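Local coordinates for betaine aldehyde dehydrogenase (Staphylococcus aureus subsp. aureus COL, PDB 4QTO), which catalyses the NAD-dependent oxidation of betaine aldehyde to glycine betaine, as a member of the aldehyde dehydrogenase family, at residues A[167-172]-A[500-505]; A[328-333]-A[420-425]. All blocks are in the same frame, centred on the assembly; numbering follows the deposited sequence. Where two conformers were deposited one is given.

Interaction 1 of 2, residues A[167-172]-A[500-505]; sequences VKEPVG and YLVSKH
Val167 to Pro170 and Leu501 to Lys504 pair as antiparallel neighbours in a mixed sheet, joining strand 162-177 to the C-terminal strand 501-509, which in the aldehyde dehydrogenase fold belongs to the arm used in oligomerisation. Val167 with Lys504 and Glu169 with Val502 are hydrogen-bonded pairs, each closed by two N-H to C=O bonds; Lys168 with Ser503 is the non-hydrogen-bonded pair between them. Pro170, which has no N-H to give, falls suitably at the next non-hydrogen-bonded position, opposite Leu501. Beyond it the pairing ends less regularly: Val171 N reaches Tyr500 O at 2.9 Å, but from 53° above the carbonyl plane.

Val167, Glu169, Val502 and Lys504 share one face. There the long, flexible Lys504 crosses Glu169 obliquely, and NZ meets the syn side of OE2 at 2.8 Å, 22° out of the carboxylate plane. Water 1 lies within hydrogen-bonding distance of Glu169 OE1 (2.8 Å) and, more loosely, of Lys504 NZ (3.1 Å). NZ is also held by Leu461 O and Ala458 O of the second subunit, whose Tyr483 OH bonds Glu169 OE1, so the salt bridge is built into the subunit interface. Val502, branched at CB, sets its CG1 methyl 3.9 Å from Glu169 CB.

Lys168 and Ser503 occupy the other face. A bend at chi2 (-58°) carries the lysine chain across toward the neighbouring strand, and Glu495 of the second subunit is another partner of the serine hydroxyl. Lys168 NZ donates to Ser503 OG at 2.6 Å.

Interaction 2 of 2, residues A[328-333]-A[420-425]; sequences KFEQAL and VTVEGF
Leu333 and Val422 help fill the layer between helix 323-337 and the mixed sheet containing strand 419-425; the helix covers this sheet in the alpha/beta domain that in aldehyde dehydrogenases is the catalytic domain. The short helix and strand segments run nearly antiparallel, at 164°, with axes 10.5 Å apart, which leaves room for one layer of interlocking side chains.

Val422 is the central bump. Its two methyls fork toward the helix: CG1, anti to the backbone N (chi1 -175°), enters the hollow between Phe329 and Glu330, while CG2 turns to Leu333. The Phe329 ring presents its edge to CG1, with CD2 4.5 Å away, and Leu333 CB lies over one ring face, toward its rim. Leucine is long enough to bring one methyl, CD2, between Val420 CG2 (4.2 Å) and Val422 CG2 (4.4 Å). Ala301 and Leu302 of helix 294-306 and Val400 of strand 399-402 continue this apolar packing.

Glu330 borders the layer. Its extended chain lays CG 4.0 Å from Val422 CG1, using aliphatic length for packing while the carboxylate forms a salt bridge with Lys326. Water 2 bridges helix and strand, 2.6 Å from Glu330 OE2 and 2.8 Å from Val422 O.

Overall arrangement
The two contacts lie on opposite sides of the chain's centre, their own centres 48 Å apart and their nearest atoms about 30 Å apart, so neither touches the other. In sequence, interaction 2 falls between the two segments that interaction 1 brings together. Interaction 1 is part of the subunit interface, whereas no other protein chain of the assembly touches the segments of interaction 2, which packs helix 323-337 on a different sheet of the same chain. Interaction 1 is also near bound ligands: the side chain of Val171 is about 8 Å from a sodium ion, and that of Pro170 about 11 Å from a bound di(hydroxyethyl)ether molecule.

Interaction 1 of 2, residues A[167-172]-A[500-505]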
loop_
_atom_site.group_PDB
_atom_site.type_symbol
_atom_site.label_atom_id
_atom_site.label_comp_id
_atom_site.label_asym_id
_atom_site.label_seq_id
_atom_site.Cartn_x
_atom_site.Cartn_y
_atom_site.Cartn_z
ATOM N N VAL A 167 10.797 -0.869 9.758
ATOM C CA VAL A 167 11.263 0.475 9.489
ATOM C C VAL A 167 12.005 0.445 8.167
ATOM O O VAL A 167 12.767 -0.494 7.916
ATOM C CB VAL A 167 12.273 0.952 10.551
ATOM C CG1 VAL A 167 12.675 2.400 10.276
ATOM C CG2 VAL A 167 11.713 0.834 11.958
ATOM N N LYS A 168 11.779 1.440 7.314
ATOM C CA LYS A 168 12.483 1.534 6.044
ATOM C C LYS A 168 13.585 2.593 6.219
ATOM O O LYS A 168 13.312 3.723 6.653
ATOM C CB LYS A 168 11.566 1.957 4.908
ATOM C CG LYS A 168 10.399 1.060 4.649
ATOM C CD LYS A 168 10.750 -0.356 4.340
ATOM C CE LYS A 168 9.460 -1.090 3.946
ATOM N NZ LYS A 168 9.570 -2.574 3.867
ATOM N N GLU A 169 14.831 2.167 6.063
ATOM C CA GLU A 169 15.999 3.014 6.201
ATOM C C GLU A 169 16.661 3.217 4.842
ATOM O O GLU A 169 16.498 2.394 3.964
ATOM C CB GLU A 169 17.037 2.331 7.104
ATOM C CG GLU A 169 16.531 1.993 8.505
ATOM C CD GLU A 169 17.572 1.371 9.410
ATOM O OE1 GLU A 169 18.686 0.998 8.953
ATOM O OE2 GLU A 169 17.282 1.320 10.627
ATOM N N PRO A 170 17.465 4.265 4.713
ATOM C CA PRO A 170 18.262 4.361 3.465
ATOM C C PRO A 170 19.166 3.121 3.373
ATOM O O PRO A 170 19.751 2.683 4.374
ATOM C CB PRO A 170 19.081 5.633 3.641
ATOM C CG PRO A 170 18.960 5.992 5.085
ATOM C CD PRO A 170 17.701 5.413 5.614
ATOM N N VAL A 171 19.357 2.631 2.162
ATOM C CA VAL A 171 20.173 1.411 1.940
ATOM C C VAL A 171 21.610 1.615 2.416
ATOM O O VAL A 171 22.248 0.677 2.901
ATOM C CB VAL A 171 20.035 0.908 0.482
ATOM C CG1 VAL A 171 20.701 1.847 -0.502
ATOM C CG2 VAL A 171 20.569 -0.512 0.331
ATOM N N GLY A 172 22.138 2.832 2.261
ATOM C CA GLY A 172 23.443 3.194 2.751
ATOM C C GLY A 172 24.213 3.983 1.720
ATOM O O GLY A 172 23.757 5.017 1.252
ATOM N N TYR A 500 16.571 2.069 -3.013
ATOM C CA TYR A 500 17.383 2.894 -2.130
ATOM C C TYR A 500 17.003 2.778 -0.654
ATOM O O TYR A 500 17.495 3.565 0.173
ATOM C CB TYR A 500 17.390 4.356 -2.618
ATOM C CG TYR A 500 18.141 4.487 -3.943
ATOM C CD1 TYR A 500 17.509 4.329 -5.171
ATOM C CD2 TYR A 500 19.503 4.718 -3.951
ATOM C CE1 TYR A 500 18.227 4.351 -6.357
ATOM C CE2 TYR A 500 20.225 4.753 -5.128
ATOM C CZ TYR A 500 19.588 4.573 -6.321
ATOM O OH TYR A 500 20.308 4.592 -7.509
ATOM N N LEU A 501 16.149 1.803 -0.335
ATOM C CA LEU A 501 15.730 1.550 1.018
ATOM C C LEU A 501 16.106 0.126 1.421
ATOM O O LEU A 501 16.285 -0.773 0.572
ATOM C CB LEU A 501 14.203 1.687 1.142
ATOM C CG LEU A 501 13.683 3.111 0.899
ATOM C CD1 LEU A 501 12.162 3.087 0.835
ATOM C CD2 LEU A 501 14.160 4.020 2.005
ATOM N N VAL A 502 16.167 -0.071 2.733
ATOM C CA VAL A 502 16.381 -1.400 3.311
ATOM C C VAL A 502 15.370 -1.541 4.457
ATOM O O VAL A 502 15.090 -0.568 5.167
ATOM C CB VAL A 502 17.818 -1.610 3.787
ATOM C CG1 VAL A 502 18.247 -0.586 4.825
ATOM C CG2 VAL A 502 18.023 -3.044 4.263
ATOM N N SER A 503 14.803 -2.739 4.598
ATOM C CA SER A 503 13.824 -2.995 5.663
ATOM C C SER A 503 14.497 -3.568 6.895
ATOM O O SER A 503 15.352 -4.450 6.803
ATOM C CB SER A 503 12.800 -4.026 5.195
ATOM O OG SER A 503 12.013 -3.530 4.135
ATOM N N LYS A 504 14.045 -3.102 8.055
ATOM C CA LYS A 504 14.486 -3.626 9.324
ATOM C C LYS A 504 13.254 -3.953 10.175
ATOM O O LYS A 504 12.406 -3.107 10.418
ATOM C CB LYS A 504 15.368 -2.619 10.088
ATOM C CG LYS A 504 15.704 -3.014 11.526
ATOM C CD LYS A 504 16.459 -1.933 12.242
ATOM C CE LYS A 504 17.889 -1.761 11.755
ATOM N NZ LYS A 504 18.473 -0.511 12.310
ATOM N N HIS A 505 13.165 -5.195 10.603
ATOM C CA HIS A 505 12.115 -5.638 11.491
ATOM C C HIS A 505 12.600 -5.455 12.933
ATOM O O HIS A 505 13.555 -6.097 13.364
ATOM C CB HIS A 505 11.777 -7.114 11.240
ATOM C CG HIS A 505 10.728 -7.692 12.151
ATOM N ND1 HIS A 505 10.637 -9.047 12.387
ATOM C CD2 HIS A 505 9.756 -7.114 12.902
ATOM C CE1 HIS A 505 9.630 -9.283 13.207
ATOM N NE2 HIS A 505 9.059 -8.131 13.515
HETATM O O HOH W 1 20.713 1.151 10.887
#

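Interaction 2 of 2, residues A[328-333]-A[420-425]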
loop_
_atom_site.group_PDB
_atom_site.type_symbol
_atom_site.label_atom_id
_atom_site.label_comp_id
_atom_site.label_asym_id
_atom_site.label_seq_id
_atom_site.Cartn_x
_atom_site.Cartn_y
_atom_site.Cartn_z
ATOM N N LYS A 328 3.333 -3.467 -47.868
ATOM C CA LYS A 328 2.830 -2.092 -47.786
ATOM C C LYS A 328 3.635 -1.311 -46.739
ATOM O O LYS A 328 4.065 -0.159 -46.958
ATOM C CB LYS A 328 1.350 -2.161 -47.353
ATOM C CG LYS A 328 0.628 -0.846 -47.179
ATOM C CD LYS A 328 -0.733 -1.025 -46.547
ATOM C CE LYS A 328 -1.438 0.307 -46.426
ATOM N NZ LYS A 328 -2.803 0.181 -45.843
ATOM N N PHE A 329 3.829 -1.941 -45.586
ATOM C CA PHE A 329 4.568 -1.320 -44.495
ATOM C C PHE A 329 6.042 -1.043 -44.849
ATOM O O PHE A 329 6.537 0.086 -44.643
ATOM C CB PHE A 329 4.489 -2.141 -43.232
ATOM C CG PHE A 329 5.317 -1.562 -42.117
ATOM C CD1 PHE A 329 4.830 -0.506 -41.351
ATOM C CD2 PHE A 329 6.604 -2.026 -41.900
ATOM C CE1 PHE A 329 5.615 0.080 -40.380
ATOM C CE2 PHE A 329 7.386 -1.468 -40.895
ATOM C CZ PHE A 329 6.879 -0.427 -40.140
ATOM N N GLU A 330 6.729 -2.041 -45.384
ATOM C CA GLU A 330 8.137 -1.858 -45.733
ATOM C C GLU A 330 8.294 -0.726 -46.739
ATOM O O GLU A 330 9.165 0.135 -46.592
ATOM C CB GLU A 330 8.768 -3.140 -46.289
ATOM C CG GLU A 330 8.977 -4.208 -45.244
ATOM C CD GLU A 330 9.527 -5.517 -45.780
ATOM O OE1 GLU A 330 9.807 -5.613 -46.995
ATOM O OE2 GLU A 330 9.667 -6.446 -44.975
ATOM N N GLN A 331 7.446 -0.700 -47.756
ATOM C CA GLN A 331 7.538 0.363 -48.729
ATOM C C GLN A 331 7.331 1.745 -48.111
ATOM O O GLN A 331 8.060 2.699 -48.419
ATOM C CB GLN A 331 6.575 0.139 -49.884
ATOM C CG GLN A 331 6.880 1.160 -50.959
ATOM C CD GLN A 331 8.349 1.002 -51.429
ATOM O OE1 GLN A 331 8.692 -0.057 -51.932
ATOM N NE2 GLN A 331 9.235 2.015 -51.188
ATOM N N ALA A 332 6.326 1.869 -47.253
ATOM C CA ALA A 332 6.028 3.151 -46.627
ATOM C C ALA A 332 7.154 3.611 -45.690
ATOM O O ALA A 332 7.534 4.785 -45.702
ATOM C CB ALA A 332 4.719 3.069 -45.866
ATOM N N LEU A 333 7.701 2.679 -44.931
ATOM C CA LEU A 333 8.780 2.986 -43.996
ATOM C C LEU A 333 10.037 3.423 -44.756
ATOM O O LEU A 333 10.639 4.457 -44.458
ATOM C CB LEU A 333 9.081 1.774 -43.125
ATOM C CG LEU A 333 10.229 1.964 -42.136
ATOM C CD1 LEU A 333 9.844 3.002 -41.107
ATOM C CD2 LEU A 333 10.577 0.657 -41.459
ATOM N N VAL A 420 16.811 -0.476 -37.929
ATOM C CA VAL A 420 15.702 -1.363 -37.561
ATOM C C VAL A 420 15.711 -2.575 -38.475
ATOM O O VAL A 420 16.180 -2.506 -39.608
ATOM C CB VAL A 420 14.316 -0.684 -37.657
ATOM C CG1 VAL A 420 14.297 0.604 -36.835
ATOM C CG2 VAL A 420 13.915 -0.374 -39.087
ATOM N N THR A 421 15.223 -3.703 -37.953
ATOM C CA THR A 421 14.994 -4.912 -38.746
ATOM C C THR A 421 13.480 -5.061 -38.868
ATOM O O THR A 421 12.739 -4.568 -38.000
ATOM C CB THR A 421 15.555 -6.202 -38.091
ATOM O OG1 THR A 421 15.066 -6.330 -36.740
ATOM C CG2 THR A 421 17.057 -6.184 -38.075
ATOM N N VAL A 422 13.028 -5.737 -39.907
ATOM C CA VAL A 422 11.617 -5.984 -40.131
ATOM C C VAL A 422 11.402 -7.482 -40.346
ATOM O O VAL A 422 11.997 -8.069 -41.271
ATOM C CB VAL A 422 11.058 -5.204 -41.354
ATOM C CG1 VAL A 422 9.551 -5.399 -41.465
ATOM C CG2 VAL A 422 11.355 -3.701 -41.227
ATOM N N GLU A 423 10.532 -8.077 -39.541
ATOM C CA GLU A 423 10.160 -9.482 -39.651
ATOM C C GLU A 423 8.666 -9.544 -39.786
ATOM O O GLU A 423 7.956 -8.719 -39.186
ATOM C CB GLU A 423 10.498 -10.266 -38.378
ATOM C CG GLU A 423 11.973 -10.559 -38.157
ATOM C CD GLU A 423 12.235 -10.878 -36.695
ATOM O OE1 GLU A 423 12.204 -12.060 -36.304
ATOM O OE2 GLU A 423 12.321 -9.904 -35.915
ATOM N N GLY A 424 8.180 -10.542 -40.506
ATOM C CA GLY A 424 6.744 -10.722 -40.619
ATOM C C GLY A 424 6.222 -11.763 -39.637
ATOM O O GLY A 424 6.979 -12.642 -39.179
ATOM N N PHE A 425 4.935 -11.674 -39.304
ATOM C CA PHE A 425 4.276 -12.696 -38.484
ATOM C C PHE A 425 2.885 -12.963 -39.057
ATOM O O PHE A 425 2.254 -12.069 -39.630
ATOM C CB PHE A 425 4.183 -12.336 -37.018
ATOM C CG PHE A 425 3.302 -11.157 -36.713
ATOM C CD1 PHE A 425 1.928 -11.335 -36.550
ATOM C CD2 PHE A 425 3.828 -9.883 -36.578
ATOM C CE1 PHE A 425 1.108 -10.255 -36.256
ATOM C CE2 PHE A 425 3.019 -8.809 -36.268
ATOM C CZ PHE A 425 1.658 -8.998 -36.107
HETATM O O HOH W 2 11.466 -8.084 -44.032
#